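Local structure of TCP pilus virulence regulatory protein (5SUX) at residues 31-36 with 79-84; 56-61 with 117-122. The protein probably regulates transcription of virulence genes, including those of the toxin-coregulated pilus, as an AraC-family regulator with a cupin-like N-terminal domain. All blocks are in the same frame, centred on the assembly; numbering follows the deposited sequence.

Contact 1 of 2, residues 31-36 with 79-84; sequences KMFWID and INVSVI. With 70H ((3E)-4-(8-methylnaphthalen-1-yl)but-3-enoic acid), chain B.
Trp34 and Ser82 face each other as a hydrogen-bonded antiparallel pair, and the serine CB lies over the six-membered ring, 3.9 Å from its centroid, in a CH-pi contact offset toward the rim. Ile84 meets the same indole at its edge, CD1 in the ring plane and 3.5 Å from CH2 of Trp34. With CG of Trp34 between its backbone N and carbonyl carbon (chi1 66°), the indole reaches across to the other strand. Water 1 ties this face to the backbone, giving hydrogens to Trp34 O and Asn80 O and lying 2.6 Å from Ser82 OG. Phe33, Val81 and Val83 take the other face, where the naphthalene of the bound butenoic acid lies against Phe33, its C17 3.5 Å above the ring plane and over the ring centre. Lys31 NZ gives the ligand carboxylate a hydrogen bond of 2.7 Å to O13 and is itself positioned by Asn28 OD1. At the far end Asp36 N bonds Asn80 O at 3.0 Å, prolonging the pairing beyond strand 31-35; beside it the side-chain acceptor Asp36 OD1 takes the N-H of Asn80 at 2.9 Å, from above the carboxylate plane. The pair thus forms one wall of the ligand pocket in the cupin-like domain. Strands 57-61 and 7-14 flank it, while helix 121-131 covers Trp34 and Ile84, and helix 141-159 covers Met32.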
ATOM      1  N   LYS A  31      -2.681  -2.941   1.099  1.00 23.87           N
ATOM      2  CA  LYS A  31      -3.604  -1.873   1.439  1.00 24.86           C
ATOM      3  C   LYS A  31      -4.865  -1.999   0.602  1.00 28.47           C
ATOM      4  O   LYS A  31      -4.853  -2.565  -0.495  1.00 28.50           O
ATOM      5  CB  LYS A  31      -2.984  -0.487   1.211  1.00 20.87           C
ATOM      6  CG  LYS A  31      -1.795  -0.170   2.097  1.00 30.04           C
ATOM      7  CD  LYS A  31      -1.239   1.207   1.781  1.00 34.35           C
ATOM      8  CE  LYS A  31       0.214   1.329   2.208  1.00 37.70           C
ATOM      9  NZ  LYS A  31       0.357   1.366   3.689  1.00 36.72           N
ATOM     10  N   MET A  32      -5.957  -1.462   1.135  1.00 26.87           N
ATOM     11  CA  MET A  32      -7.190  -1.302   0.385  1.00 27.50           C
ATOM     12  C   MET A  32      -7.865  -0.020   0.838  1.00 30.08           C
ATOM     13  O   MET A  32      -7.753   0.376   2.001  1.00 24.80           O
ATOM     14  CB  MET A  32      -8.136  -2.498   0.560  1.00 28.21           C
ATOM     15  CG  MET A  32      -8.403  -2.898   1.997  1.00 41.00           C
ATOM     16  SD  MET A  32      -9.221  -4.503   2.104  1.00 48.03           S
ATOM     17  CE  MET A  32      -7.940  -5.568   1.457  1.00 38.73           C
ATOM     18  N   PHE A  33      -8.552   0.640  -0.093  1.00 25.27           N
ATOM     19  CA  PHE A  33      -9.254   1.867   0.241  1.00 27.52           C
ATOM     20  C   PHE A  33     -10.543   1.976  -0.562  1.00 27.79           C
ATOM     21  O   PHE A  33     -10.723   1.317  -1.589  1.00 25.37           O
ATOM     22  CB  PHE A  33      -8.369   3.112   0.033  1.00 21.58           C
ATOM     23  CG  PHE A  33      -7.992   3.383  -1.399  1.00 22.90           C
ATOM     24  CD1 PHE A  33      -6.795   2.911  -1.915  1.00 20.73           C
ATOM     25  CD2 PHE A  33      -8.811   4.148  -2.215  1.00 21.61           C
ATOM     26  CE1 PHE A  33      -6.434   3.178  -3.224  1.00 22.76           C
ATOM     27  CE2 PHE A  33      -8.458   4.415  -3.524  1.00 18.12           C
ATOM     28  CZ  PHE A  33      -7.266   3.933  -4.029  1.00 20.94           C
ATOM     29  N   TRP A  34     -11.442   2.820  -0.060  1.00 22.91           N
ATOM     30  CA  TRP A  34     -12.736   3.069  -0.677  1.00 24.72           C
ATOM     31  C   TRP A  34     -13.273   4.386  -0.138  1.00 26.76           C
ATOM     32  O   TRP A  34     -12.826   4.878   0.902  1.00 27.86           O
ATOM     33  CB  TRP A  34     -13.726   1.932  -0.398  1.00 25.68           C
ATOM     34  CG  TRP A  34     -14.112   1.807   1.050  1.00 29.88           C
ATOM     35  CD1 TRP A  34     -15.240   2.298   1.646  1.00 29.79           C
ATOM     36  CD2 TRP A  34     -13.369   1.150   2.084  1.00 33.24           C
ATOM     37  NE1 TRP A  34     -15.243   1.987   2.984  1.00 33.37           N
ATOM     38  CE2 TRP A  34     -14.105   1.283   3.278  1.00 33.49           C
ATOM     39  CE3 TRP A  34     -12.151   0.464   2.115  1.00 37.17           C
ATOM     40  CZ2 TRP A  34     -13.664   0.754   4.489  1.00 39.09           C
ATOM     41  CZ3 TRP A  34     -11.715  -0.059   3.317  1.00 35.25           C
ATOM     42  CH2 TRP A  34     -12.470   0.088   4.486  1.00 36.64           C
ATOM     43  N   ILE A  35     -14.236   4.950  -0.856  1.00 27.28           N
ATOM     44  CA  ILE A  35     -14.907   6.169  -0.424  1.00 31.09           C
ATOM     45  C   ILE A  35     -16.237   5.790   0.211  1.00 36.61           C
ATOM     46  O   ILE A  35     -16.838   4.761  -0.117  1.00 33.63           O
ATOM     47  CB  ILE A  35     -15.100   7.159  -1.593  1.00 32.10           C
ATOM     48  CG1 ILE A  35     -16.046   6.580  -2.646  1.00 28.69           C
ATOM     49  CG2 ILE A  35     -13.754   7.510  -2.217  1.00 22.93           C
ATOM     50  CD1 ILE A  35     -16.279   7.505  -3.821  1.00 23.60           C
ATOM     51  N   ASP A  36     -16.698   6.626   1.143  1.00 33.93           N
ATOM     52  CA  ASP A  36     -17.915   6.327   1.886  1.00 36.03           C
ATOM     53  C   ASP A  36     -19.176   6.819   1.190  1.00 33.09           C
ATOM     54  O   ASP A  36     -20.270   6.340   1.512  1.00 30.67           O
ATOM     55  CB  ASP A  36     -17.842   6.932   3.294  1.00 36.72           C
ATOM     56  CG  ASP A  36     -17.941   8.448   3.291  1.00 39.33           C
ATOM     57  OD1 ASP A  36     -17.631   9.078   2.257  1.00 39.71           O
ATOM     58  OD2 ASP A  36     -18.331   9.014   4.334  1.00 46.81           O
ATOM     59  N   ILE A  79     -16.357  13.842   1.056  1.00 41.16           N
ATOM     60  CA  ILE A  79     -16.118  12.411   0.916  1.00 43.56           C
ATOM     61  C   ILE A  79     -15.067  11.989   1.933  1.00 39.22           C
ATOM     62  O   ILE A  79     -14.063  12.682   2.129  1.00 35.52           O
ATOM     63  CB  ILE A  79     -15.672  12.054  -0.516  1.00 37.99           C
ATOM     64  CG1 ILE A  79     -16.813  12.286  -1.508  1.00 39.30           C
ATOM     65  CG2 ILE A  79     -15.179  10.619  -0.592  1.00 35.48           C
ATOM     66  CD1 ILE A  79     -16.447  11.959  -2.940  1.00 40.36           C
ATOM     67  N   ASN A  80     -15.306  10.856   2.587  1.00 35.95           N
ATOM     68  CA  ASN A  80     -14.331  10.240   3.475  1.00 36.83           C
ATOM     69  C   ASN A  80     -13.701   9.041   2.779  1.00 35.00           C
ATOM     70  O   ASN A  80     -14.412   8.140   2.320  1.00 35.15           O
ATOM     71  CB  ASN A  80     -14.978   9.806   4.791  1.00 36.64           C
ATOM     72  CG  ASN A  80     -15.347  10.979   5.674  1.00 40.58           C
ATOM     73  OD1 ASN A  80     -14.615  11.966   5.751  1.00 38.52           O
ATOM     74  ND2 ASN A  80     -16.486  10.878   6.348  1.00 44.84           N
ATOM     75  N   VAL A  81     -12.375   9.039   2.696  1.00 26.54           N
ATOM     76  CA  VAL A  81     -11.620   7.928   2.128  1.00 27.81           C
ATOM     77  C   VAL A  81     -11.051   7.112   3.279  1.00 30.38           C
ATOM     78  O   VAL A  81     -10.304   7.639   4.113  1.00 30.65           O
ATOM     79  CB  VAL A  81     -10.502   8.423   1.196  1.00 28.79           C
ATOM     80  CG1 VAL A  81      -9.867   7.250   0.464  1.00 25.71           C
ATOM     81  CG2 VAL A  81     -11.044   9.449   0.213  1.00 33.66           C
ATOM     82  N   SER A  82     -11.405   5.831   3.330  1.00 23.88           N
ATOM     83  CA  SER A  82     -10.921   4.921   4.360  1.00 26.33           C
ATOM     84  C   SER A  82      -9.795   4.073   3.789  1.00 27.36           C
ATOM     85  O   SER A  82      -9.940   3.503   2.705  1.00 30.19           O
ATOM     86  CB  SER A  82     -12.050   4.022   4.867  1.00 26.55           C
ATOM     87  OG  SER A  82     -13.109   4.789   5.412  1.00 26.19           O
ATOM     88  N   VAL A  83      -8.680   3.992   4.510  1.00 22.63           N
ATOM     89  CA  VAL A  83      -7.522   3.213   4.085  1.00 26.76           C
ATOM     90  C   VAL A  83      -7.196   2.201   5.173  1.00 30.19           C
ATOM     91  O   VAL A  83      -7.021   2.572   6.339  1.00 29.28           O
ATOM     92  CB  VAL A  83      -6.303   4.109   3.793  1.00 25.90           C
ATOM     93  CG1 VAL A  83      -5.140   3.270   3.280  1.00 26.39           C
ATOM     94  CG2 VAL A  83      -6.664   5.195   2.792  1.00 29.23           C
ATOM     95  N   ILE A  84      -7.119   0.928   4.793  1.00 25.83           N
ATOM     96  CA  ILE A  84      -6.732  -0.151   5.693  1.00 24.57           C
ATOM     97  C   ILE A  84      -5.374  -0.674   5.255  1.00 26.12           C
ATOM     98  O   ILE A  84      -5.166  -0.962   4.070  1.00 29.23           O
ATOM     99  CB  ILE A  84      -7.769  -1.287   5.705  1.00 37.04           C
ATOM    100  CG1 ILE A  84      -9.108  -0.797   6.251  1.00 40.99           C
ATOM    101  CG2 ILE A  84      -7.263  -2.464   6.530  1.00 34.16           C
ATOM    102  CD1 ILE A  84     -10.177  -1.867   6.267  1.00 46.37           C
TER
HETATM  103  C10 70H B 301      -1.255   7.184   2.843  1.00 51.76           C
HETATM  104  C11 70H B 301      -0.051   6.320   3.155  1.00 51.99           C
HETATM  105  C12 70H B 301      -0.468   5.005   3.778  1.00 56.61           C
HETATM  106  C15 70H B 301      -6.339   8.258  -0.590  1.00 33.08           C
HETATM  107  C01 70H B 301      -3.396   5.136  -0.342  1.00 26.42           C
HETATM  108  C02 70H B 301      -4.367   6.306  -0.340  1.00 30.08           C
HETATM  109  C03 70H B 301      -4.248   7.518   0.453  1.00 33.54           C
HETATM  110  C04 70H B 301      -5.243   8.458   0.298  1.00 36.87           C
HETATM  111  C05 70H B 301      -5.239   9.687   1.021  1.00 35.12           C
HETATM  112  C06 70H B 301      -4.220   9.977   1.906  1.00 33.81           C
HETATM  113  C07 70H B 301      -3.201   9.048   2.081  1.00 40.69           C
HETATM  114  C08 70H B 301      -3.181   7.839   1.392  1.00 44.47           C
HETATM  115  C09 70H B 301      -1.978   6.970   1.723  1.00 49.15           C
HETATM  116  O13 70H B 301       0.339   4.042   3.795  1.00 60.51           O
HETATM  117  O14 70H B 301      -1.614   4.872   4.283  1.00 55.53           O
HETATM  118  C16 70H B 301      -6.437   7.099  -1.336  1.00 39.16           C
HETATM  119  C17 70H B 301      -5.448   6.134  -1.202  1.00 29.66           C
HETATM  120  O   HOH W   1     -14.734   5.255   3.389  1.00 31.44           O

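Contact 2 of 2, residues 56-61 with 117-122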
ATOM      1  N   SER A  56     -19.183   1.591  -3.401  1.00 32.26           N
ATOM      2  CA  SER A  56     -19.055   0.140  -3.428  1.00 33.70           C
ATOM      3  C   SER A  56     -17.755  -0.325  -4.066  1.00 31.77           C
ATOM      4  O   SER A  56     -17.505  -1.534  -4.122  1.00 38.88           O
ATOM      5  CB  SER A  56     -20.244  -0.486  -4.164  1.00 42.60           C
ATOM      6  OG  SER A  56     -21.468  -0.144  -3.540  1.00 50.00           O
ATOM      7  N   SER A  57     -16.922   0.596  -4.543  1.00 29.96           N
ATOM      8  CA  SER A  57     -15.673   0.251  -5.209  1.00 33.27           C
ATOM      9  C   SER A  57     -14.562   0.107  -4.174  1.00 30.83           C
ATOM     10  O   SER A  57     -14.253   1.060  -3.452  1.00 35.97           O
ATOM     11  CB  SER A  57     -15.305   1.316  -6.241  1.00 27.77           C
ATOM     12  OG  SER A  57     -16.395   1.597  -7.100  1.00 29.25           O
ATOM     13  N   ILE A  58     -13.963  -1.079  -4.110  1.00 23.27           N
ATOM     14  CA  ILE A  58     -12.831  -1.349  -3.232  1.00 25.80           C
ATOM     15  C   ILE A  58     -11.580  -1.428  -4.095  1.00 31.36           C
ATOM     16  O   ILE A  58     -11.521  -2.222  -5.043  1.00 25.69           O
ATOM     17  CB  ILE A  58     -13.033  -2.647  -2.435  1.00 32.14           C
ATOM     18  CG1 ILE A  58     -14.372  -2.622  -1.697  1.00 42.70           C
ATOM     19  CG2 ILE A  58     -11.889  -2.852  -1.450  1.00 28.27           C
ATOM     20  CD1 ILE A  58     -14.445  -1.600  -0.591  1.00 48.83           C
ATOM     21  N   ILE A  59     -10.579  -0.612  -3.774  1.00 20.81           N
ATOM     22  CA  ILE A  59      -9.332  -0.556  -4.530  1.00 23.25           C
ATOM     23  C   ILE A  59      -8.249  -1.246  -3.715  1.00 26.04           C
ATOM     24  O   ILE A  59      -8.000  -0.874  -2.562  1.00 26.72           O
ATOM     25  CB  ILE A  59      -8.929   0.887  -4.863  1.00 27.07           C
ATOM     26  CG1 ILE A  59     -10.024   1.570  -5.681  1.00 30.99           C
ATOM     27  CG2 ILE A  59      -7.616   0.901  -5.632  1.00 25.23           C
ATOM     28  CD1 ILE A  59     -10.130   1.043  -7.086  1.00 36.36           C
ATOM     29  N   LEU A  60      -7.598  -2.240  -4.316  1.00 24.07           N
ATOM     30  CA  LEU A  60      -6.553  -3.019  -3.667  1.00 27.05           C
ATOM     31  C   LEU A  60      -5.189  -2.595  -4.198  1.00 26.51           C
ATOM     32  O   LEU A  60      -5.009  -2.439  -5.410  1.00 24.15           O
ATOM     33  CB  LEU A  60      -6.749  -4.523  -3.904  1.00 30.60           C
ATOM     34  CG  LEU A  60      -8.034  -5.242  -3.474  1.00 40.10           C
ATOM     35  CD1 LEU A  60      -8.389  -4.925  -2.034  1.00 45.51           C
ATOM     36  CD2 LEU A  60      -9.215  -4.951  -4.403  1.00 44.17           C
ATOM     37  N   LEU A  61      -4.232  -2.417  -3.290  1.00 23.22           N
ATOM     38  CA  LEU A  61      -2.870  -2.035  -3.643  1.00 20.27           C
ATOM     39  C   LEU A  61      -1.912  -3.137  -3.212  1.00 24.94           C
ATOM     40  O   LEU A  61      -1.874  -3.509  -2.034  1.00 22.33           O
ATOM     41  CB  LEU A  61      -2.482  -0.703  -2.995  1.00 24.58           C
ATOM     42  CG  LEU A  61      -3.368   0.494  -3.352  1.00 26.53           C
ATOM     43  CD1 LEU A  61      -2.888   1.749  -2.635  1.00 21.32           C
ATOM     44  CD2 LEU A  61      -3.409   0.712  -4.859  1.00 20.45           C
ATOM     45  N   TRP A 117     -12.581  -3.944  -7.036  1.00 29.40           N
ATOM     46  CA  TRP A 117     -13.652  -4.893  -6.763  1.00 29.05           C
ATOM     47  C   TRP A 117     -14.915  -4.130  -6.395  1.00 35.04           C
ATOM     48  O   TRP A 117     -14.910  -3.338  -5.447  1.00 32.88           O
ATOM     49  CB  TRP A 117     -13.275  -5.866  -5.642  1.00 30.09           C
ATOM     50  CG  TRP A 117     -14.374  -6.842  -5.350  1.00 37.87           C
ATOM     51  CD1 TRP A 117     -15.313  -6.749  -4.364  1.00 43.84           C
ATOM     52  CD2 TRP A 117     -14.665  -8.044  -6.071  1.00 39.72           C
ATOM     53  NE1 TRP A 117     -16.166  -7.827  -4.420  1.00 39.67           N
ATOM     54  CE2 TRP A 117     -15.789  -8.636  -5.460  1.00 42.17           C
ATOM     55  CE3 TRP A 117     -14.082  -8.681  -7.171  1.00 39.06           C
ATOM     56  CZ2 TRP A 117     -16.341  -9.833  -5.913  1.00 44.49           C
ATOM     57  CZ3 TRP A 117     -14.630  -9.871  -7.617  1.00 39.83           C
ATOM     58  CH2 TRP A 117     -15.746 -10.435  -6.988  1.00 39.04           C
ATOM     59  N   ASN A 118     -15.990  -4.367  -7.143  1.00 30.05           N
ATOM     60  CA  ASN A 118     -17.309  -3.834  -6.816  1.00 30.82           C
ATOM     61  C   ASN A 118     -18.006  -4.832  -5.897  1.00 38.27           C
ATOM     62  O   ASN A 118     -18.366  -5.931  -6.326  1.00 43.46           O
ATOM     63  CB  ASN A 118     -18.124  -3.589  -8.083  1.00 34.47           C
ATOM     64  CG  ASN A 118     -17.457  -2.606  -9.027  1.00 39.92           C
ATOM     65  OD1 ASN A 118     -17.102  -2.952 -10.153  1.00 42.34           O
ATOM     66  ND2 ASN A 118     -17.286  -1.370  -8.571  1.00 32.45           N
ATOM     67  N   CYS A 119     -18.199  -4.455  -4.639  1.00 38.47           N
ATOM     68  CA  CYS A 119     -18.700  -5.369  -3.624  1.00 52.52           C
ATOM     69  C   CYS A 119     -20.142  -5.026  -3.258  1.00 48.48           C
ATOM     70  O   CYS A 119     -20.727  -4.054  -3.748  1.00 49.30           O
ATOM     71  CB  CYS A 119     -17.802  -5.337  -2.388  1.00 62.68           C
ATOM     72  SG  CYS A 119     -17.710  -3.725  -1.593  1.00 68.17           S
ATOM     73  N   GLU A 120     -20.710  -5.849  -2.381  1.00 42.54           N
ATOM     74  CA  GLU A 120     -22.049  -5.649  -1.855  1.00 48.93           C
ATOM     75  C   GLU A 120     -21.972  -4.970  -0.488  1.00 45.24           C
ATOM     76  O   GLU A 120     -20.893  -4.653   0.021  1.00 48.77           O
ATOM     77  CB  GLU A 120     -22.794  -6.982  -1.781  1.00 59.87           C
ATOM     78  CG  GLU A 120     -22.583  -7.868  -3.002  1.00 72.36           C
ATOM     79  CD  GLU A 120     -22.725  -9.341  -2.684  1.00 85.65           C
ATOM     80  OE1 GLU A 120     -21.689 -10.001  -2.464  1.00 93.20           O
ATOM     81  OE2 GLU A 120     -23.869  -9.835  -2.665  1.00 87.18           O
ATOM     82  N   HIS A 121     -23.141  -4.765   0.123  1.00 42.87           N
ATOM     83  CA  HIS A 121     -23.209  -3.971   1.345  1.00 45.21           C
ATOM     84  C   HIS A 121     -22.498  -4.656   2.507  1.00 40.90           C
ATOM     85  O   HIS A 121     -21.878  -3.987   3.343  1.00 44.60           O
ATOM     86  CB  HIS A 121     -24.666  -3.684   1.703  1.00 52.27           C
ATOM     87  CG  HIS A 121     -24.840  -3.033   3.039  1.00 63.44           C
ATOM     88  ND1 HIS A 121     -24.059  -1.977   3.458  1.00 65.67           N
ATOM     89  CD2 HIS A 121     -25.705  -3.286   4.049  1.00 67.50           C
ATOM     90  CE1 HIS A 121     -24.433  -1.609   4.671  1.00 69.74           C
ATOM     91  NE2 HIS A 121     -25.432  -2.387   5.052  1.00 70.40           N
ATOM     92  N   ASN A 122     -22.572  -5.987   2.579  1.00 36.20           N
ATOM     93  CA  ASN A 122     -21.994  -6.683   3.724  1.00 41.90           C
ATOM     94  C   ASN A 122     -20.473  -6.594   3.734  1.00 39.90           C
ATOM     95  O   ASN A 122     -19.867  -6.540   4.810  1.00 36.44           O
ATOM     96  CB  ASN A 122     -22.439  -8.144   3.743  1.00 41.20           C
ATOM     97  CG  ASN A 122     -22.023  -8.860   5.016  1.00 52.70           C
ATOM     98  OD1 ASN A 122     -22.483  -8.525   6.108  1.00 58.88           O
ATOM     99  ND2 ASN A 122     -21.152  -9.853   4.879  1.00 53.67           N
TER
HETATM  100  O   HOH W   2     -19.029  -0.463  -7.115  1.00 45.61           O
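Cys119 holds SG between its backbone N and carbonyl carbon (chi1 61°), and Ile58 turns CG1 to the side of its own N (chi1 -53°); these two settings pack SG against CG1 of Ile58, at 3.5 Å. The indole of Trp117 leads away from strand 57-61 to helix 141-159, where Phe151 meets it edge-to-face. CB of Trp117 stays behind as the part that touches CD2 of Leu60, at 4.3 Å. Beneath these side chains the backbones form a short antiparallel ladder, which joins the outermost strand 114-118 to strand 57-61 in the five-stranded sheet of the cupin-like domain. Ile58 and Trp117 exchange two bonds, Ile58 N to Trp117 O and Trp117 N to Ile58 O, each 2.8 Å. Past the end of strand 114-118, Cys119 N gives a nearly straight bond of 3.0 Å to Ser56 O, so the pairing runs on almost to Glu120, the N-cap residue of helix 121-131. On the other face lie Ser57 and Asn118, the serine hydroxyl held chiefly by the backbone N of Asn54. Chemically the join is two-sided: Ile58, Cys119 and Trp117 face the helices, with Leu60 against CB of Trp117, while Ser57 and Asn118 make a polar margin, where MES, probably from the crystallisation liquor, accepts a hydrogen bond from Asn118 N.

How the contacts relate
Of the four segments, 31-36 comes first along the chain, then 56-61, 79-84 and 117-122. Strands 31-35 and 57-61 run antiparallel side by side, with probable backbone bonds Lys31 O to Leu61 N and Phe33 O to Ile59 N, both 2.9 Å. Contact 1 closes the loop from 36 to 79, which contains segment 56-61; contact 2 closes the one from 61 to 117, which contains segment 79-84. The two closures therefore cross rather than nest. Together they set four neighbours of the five-stranded sheet in the order 79-86, 31-35, 57-61, 114-118, tying its ligand-facing middle to the outermost strand 114-118, from which the chain passes into helix 121-131.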